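Local coordinates for protein free methionine-R-sulfoxide reductase (Saccharomyces cerevisiae, PDB 1F5M) that catalyses the thioredoxin-dependent reduction of free L-methionine (R)-sulfoxide to methionine, protecting yeast against oxidative stress, at residues Ile64-Tyr70 with Val147-Leu153; Glu76-Leu80 with Gln92-Phe96; Leu28-Tyr32 with Lys168-Ile173. One frame throughout, in Å; residues are numbered along the deposited sequence.

Contact 1. Residues Ile64-Tyr70 with Val147-Leu153; sequences INWAGFY and VIDIDCL
Trp66 and Asp149 meet where two central antiparallel strands of the GAF sheet run side by side. The indole has its CG anti to the backbone N (chi1 -151°), which lays the ring along its own strand; CE3 then comes 3.4 Å from Asp149 O, the carbonyl lying at the ring edge, near its plane. That same oxygen accepts the N-H of Gly68 at 2.8 Å from Gly68 N, and a side chain on Gly68 would run into Trp66 CZ3. Asn65 and Trp66 both face Asp151 in a classic beta bulge, with Asn65 N bonded to Asp151 O at 3.1 Å. The Asn65 amide, 56° from the plane of the Asp151 carboxylate, lies against Leu153, its CG 3.5 Å from Leu153 CD2; its ND2 is hydrogen-bonded to Thr129 and Asp126, and Thr129 also binds Asp151 OD2. A leucine in place of Asn65 would probably leave Asp126 and Thr129 without the amide that binds both. On the face opposite Trp66 and Asp151, Phe69 and Ile148 lie alongside each other, pointing the same way, with Phe69 CE2 3.5 Å from Ile148 CG1. Helix 42-59 covers this face, packing on Ile64, Ala67, Phe69 and Ile150, while strands 79-85 and 131-138 flank the two strands and helix 99-107 touches Tyr70, Val147 and Asp149 across the sheet.

Contact 2. Residues Glu76-Leu80 with Gln92-Phe96; sequences EENTL and QMIQF
A beta hairpin at one margin of the GAF sheet pairs strand 79-85 with the short strand 93-95, the outermost on this side within the chain. Leu80 and Ile94 form its antiparallel hydrogen-bonded pair: Leu80 N gives its proton to Ile94 O at 2.8 Å, and Ile94 N returns one to Leu80 O at 2.9 Å. Next to them, Thr79 and Gln95 make a non-hydrogen-bonded pair whose side chains meet. Gln95 bends at chi2 (43°), folding its amide back over the neighbouring strand; Gln95 NE2 comes 2.5 Å from Thr79 OG1, too short to be reliable, so that bond is doubtful. The methyl of Thr79 packs tightly on Met93, Thr79 CG2 to Met93 CG 3.5 Å. At the open end of the hairpin, Phe96 N bonds to Asn78 O at 3.1 Å, the donor standing above the carbonyl plane. The Phe96 ring lies flat beneath the Asn78 backbone: Asn78 CA sits over the ring centre, 3.7 Å from the centroid and 14° off the normal, a CH-pi contact. The Asn78 amide stands almost upright to that ring, their planes 84° apart. Leu80 CG reaches Phe96 CE1 at 3.9 Å, the two side chains crossing at about a right angle. Leu80, Ile94 and Phe96 also pack on helix 99-107, and the amide of Gln92 bonds to Leu35 and His9 of the second subunit.

Contact 3. Residues Leu28-Tyr32 with Lys168-Ile173; sequences LLLSY and KLAKLI
Tyr32 lies across Leu169 at about a right angle, its ring receiving the leucine's CD1 methyl obliquely. That methyl is 3.7 Å from Tyr32 CG and 4.2 Å from the ring centroid, 29° off the normal, an off-centre CH-pi contact. With CG anti to the backbone N (chi1 174°), the tyrosine reaches across to the other helix, where its long side slides past Leu172 in the opposite direction: Tyr32 CE2 approaches Leu172 CB at 4.0 Å, and the carbonyl oxygen of Leu172 lies at the ring edge. The phenol end crosses Ile173 at about a right angle, OH 3.6 Å from Ile173 CG1, and the hydroxyl is hydrogen-bonded to Ser176. From the preceding turn, the CD2 branch of Leu29 lies against the backbone N and CA of Leu169 and 3.9 Å from Leu169 CB, and also meets Leu172 CD1 at 4.1 Å, while its CD1 branch rests 3.8 Å from Lys168 CD. Leu28 completes the seam from the side of helix 42-59, where it also meets Leu52, its CD2 touching Leu169 CD2 crosswise. No hydrogen bond links the two segments. Their axes run nearly parallel, 7° apart and 10.5 Å at closest approach, and both pack on helix 42-59: in this GAF fold the N-terminal helix 21-36 and the C-terminal helix 160-176 lie together in the helical layer on one face of the central antiparallel sheet.

Contact 1 is the buried centre of the protein and contact 2 a partly exposed margin of the same sheet. Contact 3, in the helical layer, is partly buried, with Leu29, Tyr32, Leu169 and Ile173 inside and Lys168 at the exposed edge. Contact 1 has a long backbone register, and its buried Asn65 and Asp151 bond to Thr129 outside the strand pair; contact 2 has one full backbone pair and the Phe96 ring packing. Contact 3 has no hydrogen bond between its segments and packs through carbon, including the Tyr32 ring and the Lys168 chain. Tyr70 of contact 1 packs on Leu80 and Ile94 of contact 2; on the other face Phe69 and Ile148 meet Ile173 of contact 3.

Contact 1. Residues Ile64-Tyr70 with Val147-Leu153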
ATOM      1  N   ILE B  64      15.403   2.002   3.916  1.00 21.69           N
ATOM      2  CA  ILE B  64      14.610   1.353   2.880  1.00 22.71           C
ATOM      3  C   ILE B  64      13.783   2.370   2.074  1.00 21.51           C
ATOM      4  O   ILE B  64      13.499   3.467   2.558  1.00 21.94           O
ATOM      5  CB  ILE B  64      13.655   0.277   3.472  1.00 24.50           C
ATOM      6  CG1 ILE B  64      12.651   0.945   4.425  1.00 24.70           C
ATOM      7  CG2 ILE B  64      14.479  -0.796   4.212  1.00 23.69           C
ATOM      8  CD1 ILE B  64      11.423   0.152   4.611  1.00 29.88           C
ATOM      9  N   ASN B  65      13.456   2.003   0.835  1.00 19.72           N
ATOM     10  CA  ASN B  65      12.659   2.808  -0.075  1.00 21.06           C
ATOM     11  C   ASN B  65      11.471   2.018  -0.609  1.00 19.65           C
ATOM     12  O   ASN B  65      10.646   2.559  -1.333  1.00 20.90           O
ATOM     13  CB  ASN B  65      13.472   3.378  -1.258  1.00 21.43           C
ATOM     14  CG  ASN B  65      14.329   2.345  -1.980  1.00 21.53           C
ATOM     15  OD1 ASN B  65      15.138   1.657  -1.376  1.00 17.74           O
ATOM     16  ND2 ASN B  65      14.191   2.284  -3.299  1.00 21.68           N
ATOM     17  N   TRP B  66      11.352   0.758  -0.229  1.00 17.82           N
ATOM     18  CA  TRP B  66      10.186   0.024  -0.702  1.00 17.70           C
ATOM     19  C   TRP B  66       9.975  -1.184   0.142  1.00 20.63           C
ATOM     20  O   TRP B  66      10.954  -1.871   0.515  1.00 17.00           O
ATOM     21  CB  TRP B  66      10.383  -0.407  -2.131  1.00 20.04           C
ATOM     22  CG  TRP B  66       9.146  -0.538  -2.915  1.00 20.95           C
ATOM     23  CD1 TRP B  66       8.525   0.465  -3.615  1.00 19.58           C
ATOM     24  CD2 TRP B  66       8.390  -1.729  -3.167  1.00 19.35           C
ATOM     25  NE1 TRP B  66       7.451  -0.026  -4.289  1.00 20.05           N
ATOM     26  CE2 TRP B  66       7.329  -1.365  -4.043  1.00 21.41           C
ATOM     27  CE3 TRP B  66       8.499  -3.056  -2.757  1.00 20.87           C
ATOM     28  CZ2 TRP B  66       6.390  -2.277  -4.514  1.00 17.78           C
ATOM     29  CZ3 TRP B  66       7.559  -3.985  -3.236  1.00 15.78           C
ATOM     30  CH2 TRP B  66       6.517  -3.582  -4.110  1.00 21.49           C
ATOM     31  N   ALA B  67       8.712  -1.441   0.502  1.00 16.76           N
ATOM     32  CA  ALA B  67       8.400  -2.641   1.266  1.00 17.19           C
ATOM     33  C   ALA B  67       7.047  -3.035   0.817  1.00 18.03           C
ATOM     34  O   ALA B  67       6.056  -2.277   1.018  1.00 19.54           O
ATOM     35  CB  ALA B  67       8.439  -2.382   2.802  1.00 16.69           C
ATOM     36  N   GLY B  68       6.956  -4.221   0.235  1.00 16.03           N
ATOM     37  CA  GLY B  68       5.668  -4.629  -0.279  1.00 17.25           C
ATOM     38  C   GLY B  68       5.581  -6.015  -0.816  1.00 17.55           C
ATOM     39  O   GLY B  68       6.432  -6.879  -0.525  1.00 18.82           O
ATOM     40  N   PHE B  69       4.561  -6.238  -1.635  1.00 17.89           N
ATOM     41  CA  PHE B  69       4.286  -7.566  -2.183  1.00 18.72           C
ATOM     42  C   PHE B  69       3.930  -7.668  -3.671  1.00 21.36           C
ATOM     43  O   PHE B  69       3.433  -6.695  -4.278  1.00 18.55           O
ATOM     44  CB  PHE B  69       3.093  -8.223  -1.466  1.00 20.38           C
ATOM     45  CG  PHE B  69       3.218  -8.290   0.041  1.00 22.26           C
ATOM     46  CD1 PHE B  69       2.963  -7.153   0.835  1.00 19.12           C
ATOM     47  CD2 PHE B  69       3.688  -9.461   0.650  1.00 19.40           C
ATOM     48  CE1 PHE B  69       3.194  -7.184   2.222  1.00 22.85           C
ATOM     49  CE2 PHE B  69       3.923  -9.491   2.053  1.00 22.87           C
ATOM     50  CZ  PHE B  69       3.680  -8.353   2.824  1.00 21.19           C
ATOM     51  N   TYR B  70       4.151  -8.885  -4.214  1.00 20.60           N
ATOM     52  CA  TYR B  70       3.742  -9.261  -5.579  1.00 20.22           C
ATOM     53  C   TYR B  70       2.996 -10.565  -5.329  1.00 22.25           C
ATOM     54  O   TYR B  70       3.323 -11.273  -4.395  1.00 21.73           O
ATOM     55  CB  TYR B  70       4.919  -9.514  -6.510  1.00 19.64           C
ATOM     56  CG  TYR B  70       5.482  -8.227  -7.072  1.00 19.60           C
ATOM     57  CD1 TYR B  70       6.377  -7.447  -6.327  1.00 19.29           C
ATOM     58  CD2 TYR B  70       5.072  -7.752  -8.319  1.00 20.60           C
ATOM     59  CE1 TYR B  70       6.835  -6.245  -6.806  1.00 19.47           C
ATOM     60  CE2 TYR B  70       5.540  -6.522  -8.812  1.00 19.97           C
ATOM     61  CZ  TYR B  70       6.413  -5.778  -8.055  1.00 18.74           C
ATOM     62  OH  TYR B  70       6.885  -4.543  -8.522  1.00 22.65           O
ATOM     63  N   VAL B 147       5.452 -12.932  -3.368  1.00 23.17           N
ATOM     64  CA  VAL B 147       6.711 -12.668  -2.688  1.00 22.48           C
ATOM     65  C   VAL B 147       6.610 -11.429  -1.832  1.00 22.40           C
ATOM     66  O   VAL B 147       5.729 -10.573  -2.037  1.00 22.50           O
ATOM     67  CB  VAL B 147       7.884 -12.414  -3.665  1.00 22.93           C
ATOM     68  CG1 VAL B 147       8.091 -13.606  -4.604  1.00 25.42           C
ATOM     69  CG2 VAL B 147       7.612 -11.149  -4.467  1.00 24.19           C
ATOM     70  N   ILE B 148       7.484 -11.372  -0.835  1.00 21.38           N
ATOM     71  CA  ILE B 148       7.617 -10.225   0.042  1.00 22.01           C
ATOM     72  C   ILE B 148       8.890  -9.588  -0.498  1.00 22.78           C
ATOM     73  O   ILE B 148       9.928 -10.258  -0.613  1.00 22.77           O
ATOM     74  CB  ILE B 148       7.848 -10.633   1.495  1.00 22.25           C
ATOM     75  CG1 ILE B 148       6.737 -11.577   1.973  1.00 19.16           C
ATOM     76  CG2 ILE B 148       7.901  -9.400   2.349  1.00 23.58           C
ATOM     77  CD1 ILE B 148       6.871 -11.971   3.448  1.00 21.19           C
ATOM     78  N   ASP B 149       8.804  -8.300  -0.820  1.00 21.36           N
ATOM     79  CA  ASP B 149       9.911  -7.574  -1.437  1.00 20.67           C
ATOM     80  C   ASP B 149      10.284  -6.277  -0.696  1.00 18.32           C
ATOM     81  O   ASP B 149       9.420  -5.363  -0.460  1.00 15.20           O
ATOM     82  CB  ASP B 149       9.489  -7.259  -2.903  1.00 21.54           C
ATOM     83  CG  ASP B 149      10.615  -6.678  -3.781  1.00 22.32           C
ATOM     84  OD1 ASP B 149      11.807  -6.705  -3.406  1.00 23.42           O
ATOM     85  OD2 ASP B 149      10.300  -6.220  -4.911  1.00 25.01           O
ATOM     86  N   ILE B 150      11.533  -6.189  -0.282  1.00 15.73           N
ATOM     87  CA  ILE B 150      12.009  -4.949   0.369  1.00 15.03           C
ATOM     88  C   ILE B 150      13.202  -4.365  -0.363  1.00 19.62           C
ATOM     89  O   ILE B 150      14.196  -5.103  -0.617  1.00 19.07           O
ATOM     90  CB  ILE B 150      12.425  -5.217   1.821  1.00 15.93           C
ATOM     91  CG1 ILE B 150      11.334  -6.018   2.533  1.00 19.07           C
ATOM     92  CG2 ILE B 150      12.687  -3.914   2.547  1.00 12.51           C
ATOM     93  CD1 ILE B 150      11.618  -6.243   4.060  1.00 18.27           C
ATOM     94  N   ASP B 151      13.167  -3.060  -0.685  1.00 18.19           N
ATOM     95  CA  ASP B 151      14.309  -2.421  -1.394  1.00 18.55           C
ATOM     96  C   ASP B 151      15.020  -1.499  -0.390  1.00 20.23           C
ATOM     97  O   ASP B 151      14.365  -0.901   0.473  1.00 16.98           O
ATOM     98  CB  ASP B 151      13.890  -1.500  -2.554  1.00 20.55           C
ATOM     99  CG  ASP B 151      13.374  -2.236  -3.757  1.00 22.75           C
ATOM    100  OD1 ASP B 151      13.132  -3.441  -3.671  1.00 23.79           O
ATOM    101  OD2 ASP B 151      13.167  -1.582  -4.810  1.00 25.99           O
ATOM    102  N   CYS B 152      16.344  -1.366  -0.527  1.00 17.34           N
ATOM    103  CA  CYS B 152      17.139  -0.476   0.335  1.00 18.60           C
ATOM    104  C   CYS B 152      17.982   0.476  -0.496  1.00 19.59           C
ATOM    105  O   CYS B 152      18.538   0.085  -1.531  1.00 19.23           O
ATOM    106  CB  CYS B 152      18.055  -1.324   1.258  1.00 17.91           C
ATOM    107  SG  CYS B 152      19.175  -0.388   2.346  1.00 22.14           S
ATOM    108  N   LEU B 153      18.164   1.702  -0.006  1.00 19.62           N
ATOM    109  CA  LEU B 153      18.960   2.708  -0.715  1.00 22.05           C
ATOM    110  C   LEU B 153      20.458   2.516  -0.603  1.00 24.32           C
ATOM    111  O   LEU B 153      21.199   3.133  -1.355  1.00 23.45           O
ATOM    112  CB  LEU B 153      18.621   4.110  -0.224  1.00 22.28           C
ATOM    113  CG  LEU B 153      17.183   4.524  -0.580  1.00 22.69           C
ATOM    114  CD1 LEU B 153      16.891   5.884   0.028  1.00 23.95           C
ATOM    115  CD2 LEU B 153      17.012   4.586  -2.064  1.00 19.77           C
TER
HETATM  116  O   HOH W   1       9.746  -5.461  -8.116  1.00 25.50           O

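Contact 2. Residues Glu76-Leu80 with Gln92-Phe96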
ATOM      1  N   GLU B  76      -2.370 -16.848 -14.413  1.00 53.84           N
ATOM      2  CA  GLU B  76      -1.110 -17.472 -14.847  1.00 54.22           C
ATOM      3  C   GLU B  76      -0.122 -17.708 -13.688  1.00 54.03           C
ATOM      4  O   GLU B  76       0.482 -16.761 -13.172  1.00 54.09           O
ATOM      5  CB  GLU B  76      -0.459 -16.604 -15.925  1.00 54.44           C
ATOM      6  CG  GLU B  76       0.263 -17.411 -16.996  1.00 57.57           C
ATOM      7  CD  GLU B  76       1.458 -18.207 -16.451  1.00 59.32           C
ATOM      8  OE1 GLU B  76       2.384 -17.571 -15.883  1.00 57.87           O
ATOM      9  OE2 GLU B  76       1.466 -19.462 -16.602  1.00 59.67           O
ATOM     10  N   GLU B  77       0.062 -18.972 -13.298  1.00 53.07           N
ATOM     11  CA  GLU B  77       0.945 -19.299 -12.169  1.00 52.20           C
ATOM     12  C   GLU B  77       2.453 -19.216 -12.422  1.00 50.21           C
ATOM     13  O   GLU B  77       3.229 -19.914 -11.756  1.00 49.79           O
ATOM     14  CB  GLU B  77       0.624 -20.697 -11.611  1.00 54.20           C
ATOM     15  CG  GLU B  77      -0.818 -20.921 -11.087  1.00 58.08           C
ATOM     16  CD  GLU B  77      -1.647 -19.637 -10.875  1.00 58.73           C
ATOM     17  OE1 GLU B  77      -2.080 -19.031 -11.891  1.00 59.85           O
ATOM     18  OE2 GLU B  77      -1.870 -19.241  -9.697  1.00 58.58           O
ATOM     19  N   ASN B  78       2.853 -18.388 -13.392  1.00 47.62           N
ATOM     20  CA  ASN B  78       4.259 -18.151 -13.730  1.00 44.08           C
ATOM     21  C   ASN B  78       4.469 -16.653 -13.869  1.00 40.95           C
ATOM     22  O   ASN B  78       5.456 -16.203 -14.451  1.00 39.78           O
ATOM     23  CB  ASN B  78       4.659 -18.814 -15.043  1.00 47.35           C
ATOM     24  CG  ASN B  78       5.390 -20.132 -14.831  1.00 50.81           C
ATOM     25  OD1 ASN B  78       6.374 -20.210 -14.072  1.00 52.68           O
ATOM     26  ND2 ASN B  78       4.921 -21.179 -15.510  1.00 51.59           N
ATOM     27  N   THR B  79       3.527 -15.887 -13.328  1.00 36.24           N
ATOM     28  CA  THR B  79       3.598 -14.447 -13.391  1.00 33.47           C
ATOM     29  C   THR B  79       3.224 -13.833 -12.042  1.00 28.94           C
ATOM     30  O   THR B  79       2.369 -14.356 -11.348  1.00 27.41           O
ATOM     31  CB  THR B  79       2.666 -13.954 -14.503  1.00 35.25           C
ATOM     32  OG1 THR B  79       3.222 -14.379 -15.746  1.00 37.25           O
ATOM     33  CG2 THR B  79       2.545 -12.450 -14.509  1.00 36.18           C
ATOM     34  N   LEU B  80       3.919 -12.754 -11.670  1.00 27.04           N
ATOM     35  CA  LEU B  80       3.686 -12.013 -10.418  1.00 25.70           C
ATOM     36  C   LEU B  80       3.030 -10.680 -10.776  1.00 24.66           C
ATOM     37  O   LEU B  80       3.477 -10.003 -11.697  1.00 25.45           O
ATOM     38  CB  LEU B  80       5.005 -11.706  -9.713  1.00 28.13           C
ATOM     39  CG  LEU B  80       5.795 -12.879  -9.114  1.00 28.27           C
ATOM     40  CD1 LEU B  80       7.193 -12.347  -8.687  1.00 30.16           C
ATOM     41  CD2 LEU B  80       5.058 -13.447  -7.904  1.00 26.25           C
ATOM     42  N   GLN B  92       4.487  -3.244 -12.548  1.00 24.51           N
ATOM     43  CA  GLN B  92       3.200  -3.923 -12.440  1.00 25.19           C
ATOM     44  C   GLN B  92       3.201  -5.443 -12.568  1.00 25.99           C
ATOM     45  O   GLN B  92       2.338  -6.144 -12.003  1.00 26.04           O
ATOM     46  CB  GLN B  92       2.236  -3.332 -13.486  1.00 24.60           C
ATOM     47  CG  GLN B  92       2.127  -1.817 -13.439  1.00 20.95           C
ATOM     48  CD  GLN B  92       3.017  -1.118 -14.441  1.00 23.60           C
ATOM     49  OE1 GLN B  92       4.173  -1.533 -14.679  1.00 22.36           O
ATOM     50  NE2 GLN B  92       2.491  -0.041 -15.049  1.00 22.17           N
ATOM     51  N   MET B  93       4.170  -5.981 -13.295  1.00 25.83           N
ATOM     52  CA  MET B  93       4.167  -7.409 -13.477  1.00 26.27           C
ATOM     53  C   MET B  93       5.591  -7.875 -13.605  1.00 24.60           C
ATOM     54  O   MET B  93       6.403  -7.162 -14.159  1.00 23.13           O
ATOM     55  CB  MET B  93       3.372  -7.725 -14.766  1.00 28.71           C
ATOM     56  CG  MET B  93       3.362  -9.169 -15.212  1.00 34.24           C
ATOM     57  SD  MET B  93       2.231  -9.375 -16.658  1.00 43.21           S
ATOM     58  CE  MET B  93       0.661  -8.490 -16.014  1.00 34.10           C
ATOM     59  N   ILE B  94       5.892  -9.038 -13.046  1.00 24.64           N
ATOM     60  CA  ILE B  94       7.230  -9.620 -13.157  1.00 24.94           C
ATOM     61  C   ILE B  94       7.068 -11.090 -13.538  1.00 27.66           C
ATOM     62  O   ILE B  94       6.226 -11.794 -12.973  1.00 28.31           O
ATOM     63  CB  ILE B  94       8.015  -9.522 -11.849  1.00 23.21           C
ATOM     64  CG1 ILE B  94       8.269  -8.049 -11.524  1.00 25.87           C
ATOM     65  CG2 ILE B  94       9.440 -10.204 -12.024  1.00 21.08           C
ATOM     66  CD1 ILE B  94       8.661  -7.815 -10.083  1.00 26.46           C
ATOM     67  N   GLN B  95       7.882 -11.555 -14.491  1.00 30.01           N
ATOM     68  CA  GLN B  95       7.802 -12.935 -14.960  1.00 29.80           C
ATOM     69  C   GLN B  95       8.708 -13.815 -14.078  1.00 29.33           C
ATOM     70  O   GLN B  95       9.807 -13.382 -13.690  1.00 27.48           O
ATOM     71  CB  GLN B  95       8.240 -12.950 -16.426  1.00 34.44           C
ATOM     72  CG  GLN B  95       7.497 -13.924 -17.323  1.00 40.39           C
ATOM     73  CD  GLN B  95       6.007 -13.919 -17.061  1.00 44.24           C
ATOM     74  OE1 GLN B  95       5.331 -12.892 -17.216  1.00 43.45           O
ATOM     75  NE2 GLN B  95       5.479 -15.077 -16.652  1.00 46.08           N
ATOM     76  N   PHE B  96       8.239 -15.018 -13.728  1.00 28.60           N
ATOM     77  CA  PHE B  96       9.018 -15.933 -12.885  1.00 28.70           C
ATOM     78  C   PHE B  96      10.358 -16.127 -13.559  1.00 30.59           C
ATOM     79  O   PHE B  96      10.465 -16.049 -14.792  1.00 31.18           O
ATOM     80  CB  PHE B  96       8.338 -17.305 -12.733  1.00 27.48           C
ATOM     81  CG  PHE B  96       7.296 -17.363 -11.654  1.00 27.22           C
ATOM     82  CD1 PHE B  96       6.387 -16.318 -11.485  1.00 24.54           C
ATOM     83  CD2 PHE B  96       7.150 -18.527 -10.874  1.00 28.05           C
ATOM     84  CE1 PHE B  96       5.349 -16.416 -10.580  1.00 25.24           C
ATOM     85  CE2 PHE B  96       6.111 -18.637  -9.963  1.00 27.10           C
ATOM     86  CZ  PHE B  96       5.197 -17.577  -9.817  1.00 28.20           C
TER

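Contact 3. Residues Leu28-Tyr32 with Lys168-Ile173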
ATOM      1  N   LEU B  28       6.414  -7.380  15.340  1.00 28.87           N
ATOM      2  CA  LEU B  28       5.760  -7.267  14.045  1.00 26.48           C
ATOM      3  C   LEU B  28       4.976  -8.536  13.790  1.00 25.56           C
ATOM      4  O   LEU B  28       3.826  -8.463  13.377  1.00 25.10           O
ATOM      5  CB  LEU B  28       6.780  -7.036  12.915  1.00 25.07           C
ATOM      6  CG  LEU B  28       6.204  -6.852  11.507  1.00 24.03           C
ATOM      7  CD1 LEU B  28       7.142  -6.026  10.720  1.00 24.53           C
ATOM      8  CD2 LEU B  28       5.967  -8.187  10.807  1.00 24.07           C
ATOM      9  N   LEU B  29       5.580  -9.697  14.038  1.00 23.21           N
ATOM     10  CA  LEU B  29       4.882 -10.980  13.820  1.00 23.78           C
ATOM     11  C   LEU B  29       3.601 -11.019  14.662  1.00 25.74           C
ATOM     12  O   LEU B  29       2.541 -11.471  14.171  1.00 25.82           O
ATOM     13  CB  LEU B  29       5.799 -12.161  14.186  1.00 23.38           C
ATOM     14  CG  LEU B  29       7.052 -12.383  13.301  1.00 23.93           C
ATOM     15  CD1 LEU B  29       7.824 -13.571  13.857  1.00 23.52           C
ATOM     16  CD2 LEU B  29       6.693 -12.612  11.798  1.00 22.30           C
ATOM     17  N   LEU B  30       3.682 -10.537  15.916  1.00 25.90           N
ATOM     18  CA  LEU B  30       2.512 -10.512  16.814  1.00 26.75           C
ATOM     19  C   LEU B  30       1.462  -9.517  16.301  1.00 25.96           C
ATOM     20  O   LEU B  30       0.276  -9.801  16.355  1.00 27.82           O
ATOM     21  CB  LEU B  30       2.916 -10.130  18.236  1.00 28.59           C
ATOM     22  CG  LEU B  30       3.795 -11.186  18.919  1.00 31.56           C
ATOM     23  CD1 LEU B  30       4.194 -10.717  20.312  1.00 34.12           C
ATOM     24  CD2 LEU B  30       3.013 -12.504  18.983  1.00 30.10           C
ATOM     25  N   SER B  31       1.891  -8.352  15.814  1.00 23.86           N
ATOM     26  CA  SER B  31       0.929  -7.384  15.273  1.00 22.79           C
ATOM     27  C   SER B  31       0.263  -7.964  14.009  1.00 23.39           C
ATOM     28  O   SER B  31      -0.925  -7.821  13.807  1.00 24.54           O
ATOM     29  CB  SER B  31       1.617  -6.064  14.908  1.00 20.74           C
ATOM     30  OG  SER B  31       2.005  -5.297  16.049  1.00 23.60           O
ATOM     31  N   TYR B  32       1.028  -8.597  13.131  1.00 23.53           N
ATOM     32  CA  TYR B  32       0.429  -9.132  11.925  1.00 23.73           C
ATOM     33  C   TYR B  32      -0.647 -10.155  12.285  1.00 25.68           C
ATOM     34  O   TYR B  32      -1.716 -10.190  11.685  1.00 25.23           O
ATOM     35  CB  TYR B  32       1.477  -9.788  11.023  1.00 23.18           C
ATOM     36  CG  TYR B  32       0.831 -10.470   9.854  1.00 20.58           C
ATOM     37  CD1 TYR B  32       0.479  -9.743   8.735  1.00 20.90           C
ATOM     38  CD2 TYR B  32       0.425 -11.806   9.939  1.00 20.29           C
ATOM     39  CE1 TYR B  32      -0.258 -10.290   7.734  1.00 18.98           C
ATOM     40  CE2 TYR B  32      -0.337 -12.380   8.928  1.00 22.84           C
ATOM     41  CZ  TYR B  32      -0.675 -11.593   7.826  1.00 20.32           C
ATOM     42  OH  TYR B  32      -1.470 -12.076   6.843  1.00 19.33           O
ATOM     43  N   LYS B 168       9.099 -16.342   8.419  1.00 23.10           N
ATOM     44  CA  LYS B 168       8.086 -16.705   9.412  1.00 24.87           C
ATOM     45  C   LYS B 168       6.811 -15.938   9.049  1.00 25.51           C
ATOM     46  O   LYS B 168       5.695 -16.472   9.129  1.00 24.42           O
ATOM     47  CB  LYS B 168       8.484 -16.262  10.799  1.00 26.14           C
ATOM     48  CG  LYS B 168       9.499 -17.166  11.493  1.00 28.31           C
ATOM     49  CD  LYS B 168      10.043 -16.475  12.765  1.00 30.87           C
ATOM     50  CE  LYS B 168      11.048 -17.390  13.465  1.00 32.54           C
ATOM     51  NZ  LYS B 168      11.698 -16.746  14.637  1.00 34.23           N
ATOM     52  N   LEU B 169       7.013 -14.695   8.623  1.00 21.20           N
ATOM     53  CA  LEU B 169       5.905 -13.827   8.251  1.00 21.28           C
ATOM     54  C   LEU B 169       5.161 -14.371   7.041  1.00 21.04           C
ATOM     55  O   LEU B 169       3.938 -14.260   6.962  1.00 23.31           O
ATOM     56  CB  LEU B 169       6.406 -12.410   7.936  1.00 20.04           C
ATOM     57  CG  LEU B 169       5.312 -11.401   7.494  1.00 20.03           C
ATOM     58  CD1 LEU B 169       4.269 -11.236   8.621  1.00 19.32           C
ATOM     59  CD2 LEU B 169       5.972 -10.044   7.194  1.00 21.81           C
ATOM     60  N   ALA B 170       5.910 -14.912   6.090  1.00 20.55           N
ATOM     61  CA  ALA B 170       5.354 -15.466   4.884  1.00 21.33           C
ATOM     62  C   ALA B 170       4.473 -16.657   5.261  1.00 24.08           C
ATOM     63  O   ALA B 170       3.425 -16.875   4.668  1.00 26.02           O
ATOM     64  CB  ALA B 170       6.514 -15.897   3.894  1.00 21.56           C
ATOM     65  N   LYS B 171       4.903 -17.440   6.241  1.00 25.87           N
ATOM     66  CA  LYS B 171       4.095 -18.589   6.658  1.00 26.63           C
ATOM     67  C   LYS B 171       2.774 -18.142   7.326  1.00 26.21           C
ATOM     68  O   LYS B 171       1.719 -18.771   7.143  1.00 25.90           O
ATOM     69  CB  LYS B 171       4.913 -19.483   7.595  1.00 25.80           C
ATOM     70  CG  LYS B 171       5.986 -20.271   6.873  1.00 28.01           C
ATOM     71  CD  LYS B 171       6.819 -21.059   7.865  1.00 30.92           C
ATOM     72  CE  LYS B 171       7.949 -21.807   7.155  1.00 34.83           C
ATOM     73  NZ  LYS B 171       8.829 -20.867   6.353  1.00 38.02           N
ATOM     74  N   LEU B 172       2.837 -17.040   8.057  1.00 24.49           N
ATOM     75  CA  LEU B 172       1.672 -16.497   8.749  1.00 25.51           C
ATOM     76  C   LEU B 172       0.686 -15.912   7.750  1.00 24.72           C
ATOM     77  O   LEU B 172      -0.545 -15.865   8.004  1.00 26.06           O
ATOM     78  CB  LEU B 172       2.085 -15.392   9.751  1.00 23.67           C
ATOM     79  CG  LEU B 172       2.788 -15.762  11.045  1.00 24.82           C
ATOM     80  CD1 LEU B 172       3.052 -14.524  11.887  1.00 21.77           C
ATOM     81  CD2 LEU B 172       1.933 -16.752  11.809  1.00 27.50           C
ATOM     82  N   ILE B 173       1.225 -15.441   6.629  1.00 24.24           N
ATOM     83  CA  ILE B 173       0.420 -14.855   5.568  1.00 23.39           C
ATOM     84  C   ILE B 173      -0.302 -16.007   4.883  1.00 26.22           C
ATOM     85  O   ILE B 173      -1.520 -15.944   4.633  1.00 23.64           O
ATOM     86  CB  ILE B 173       1.333 -14.098   4.551  1.00 24.45           C
ATOM     87  CG1 ILE B 173       1.685 -12.726   5.133  1.00 21.05           C
ATOM     88  CG2 ILE B 173       0.672 -13.989   3.174  1.00 20.58           C
ATOM     89  CD1 ILE B 173       2.675 -11.940   4.335  1.00 23.25           C
TER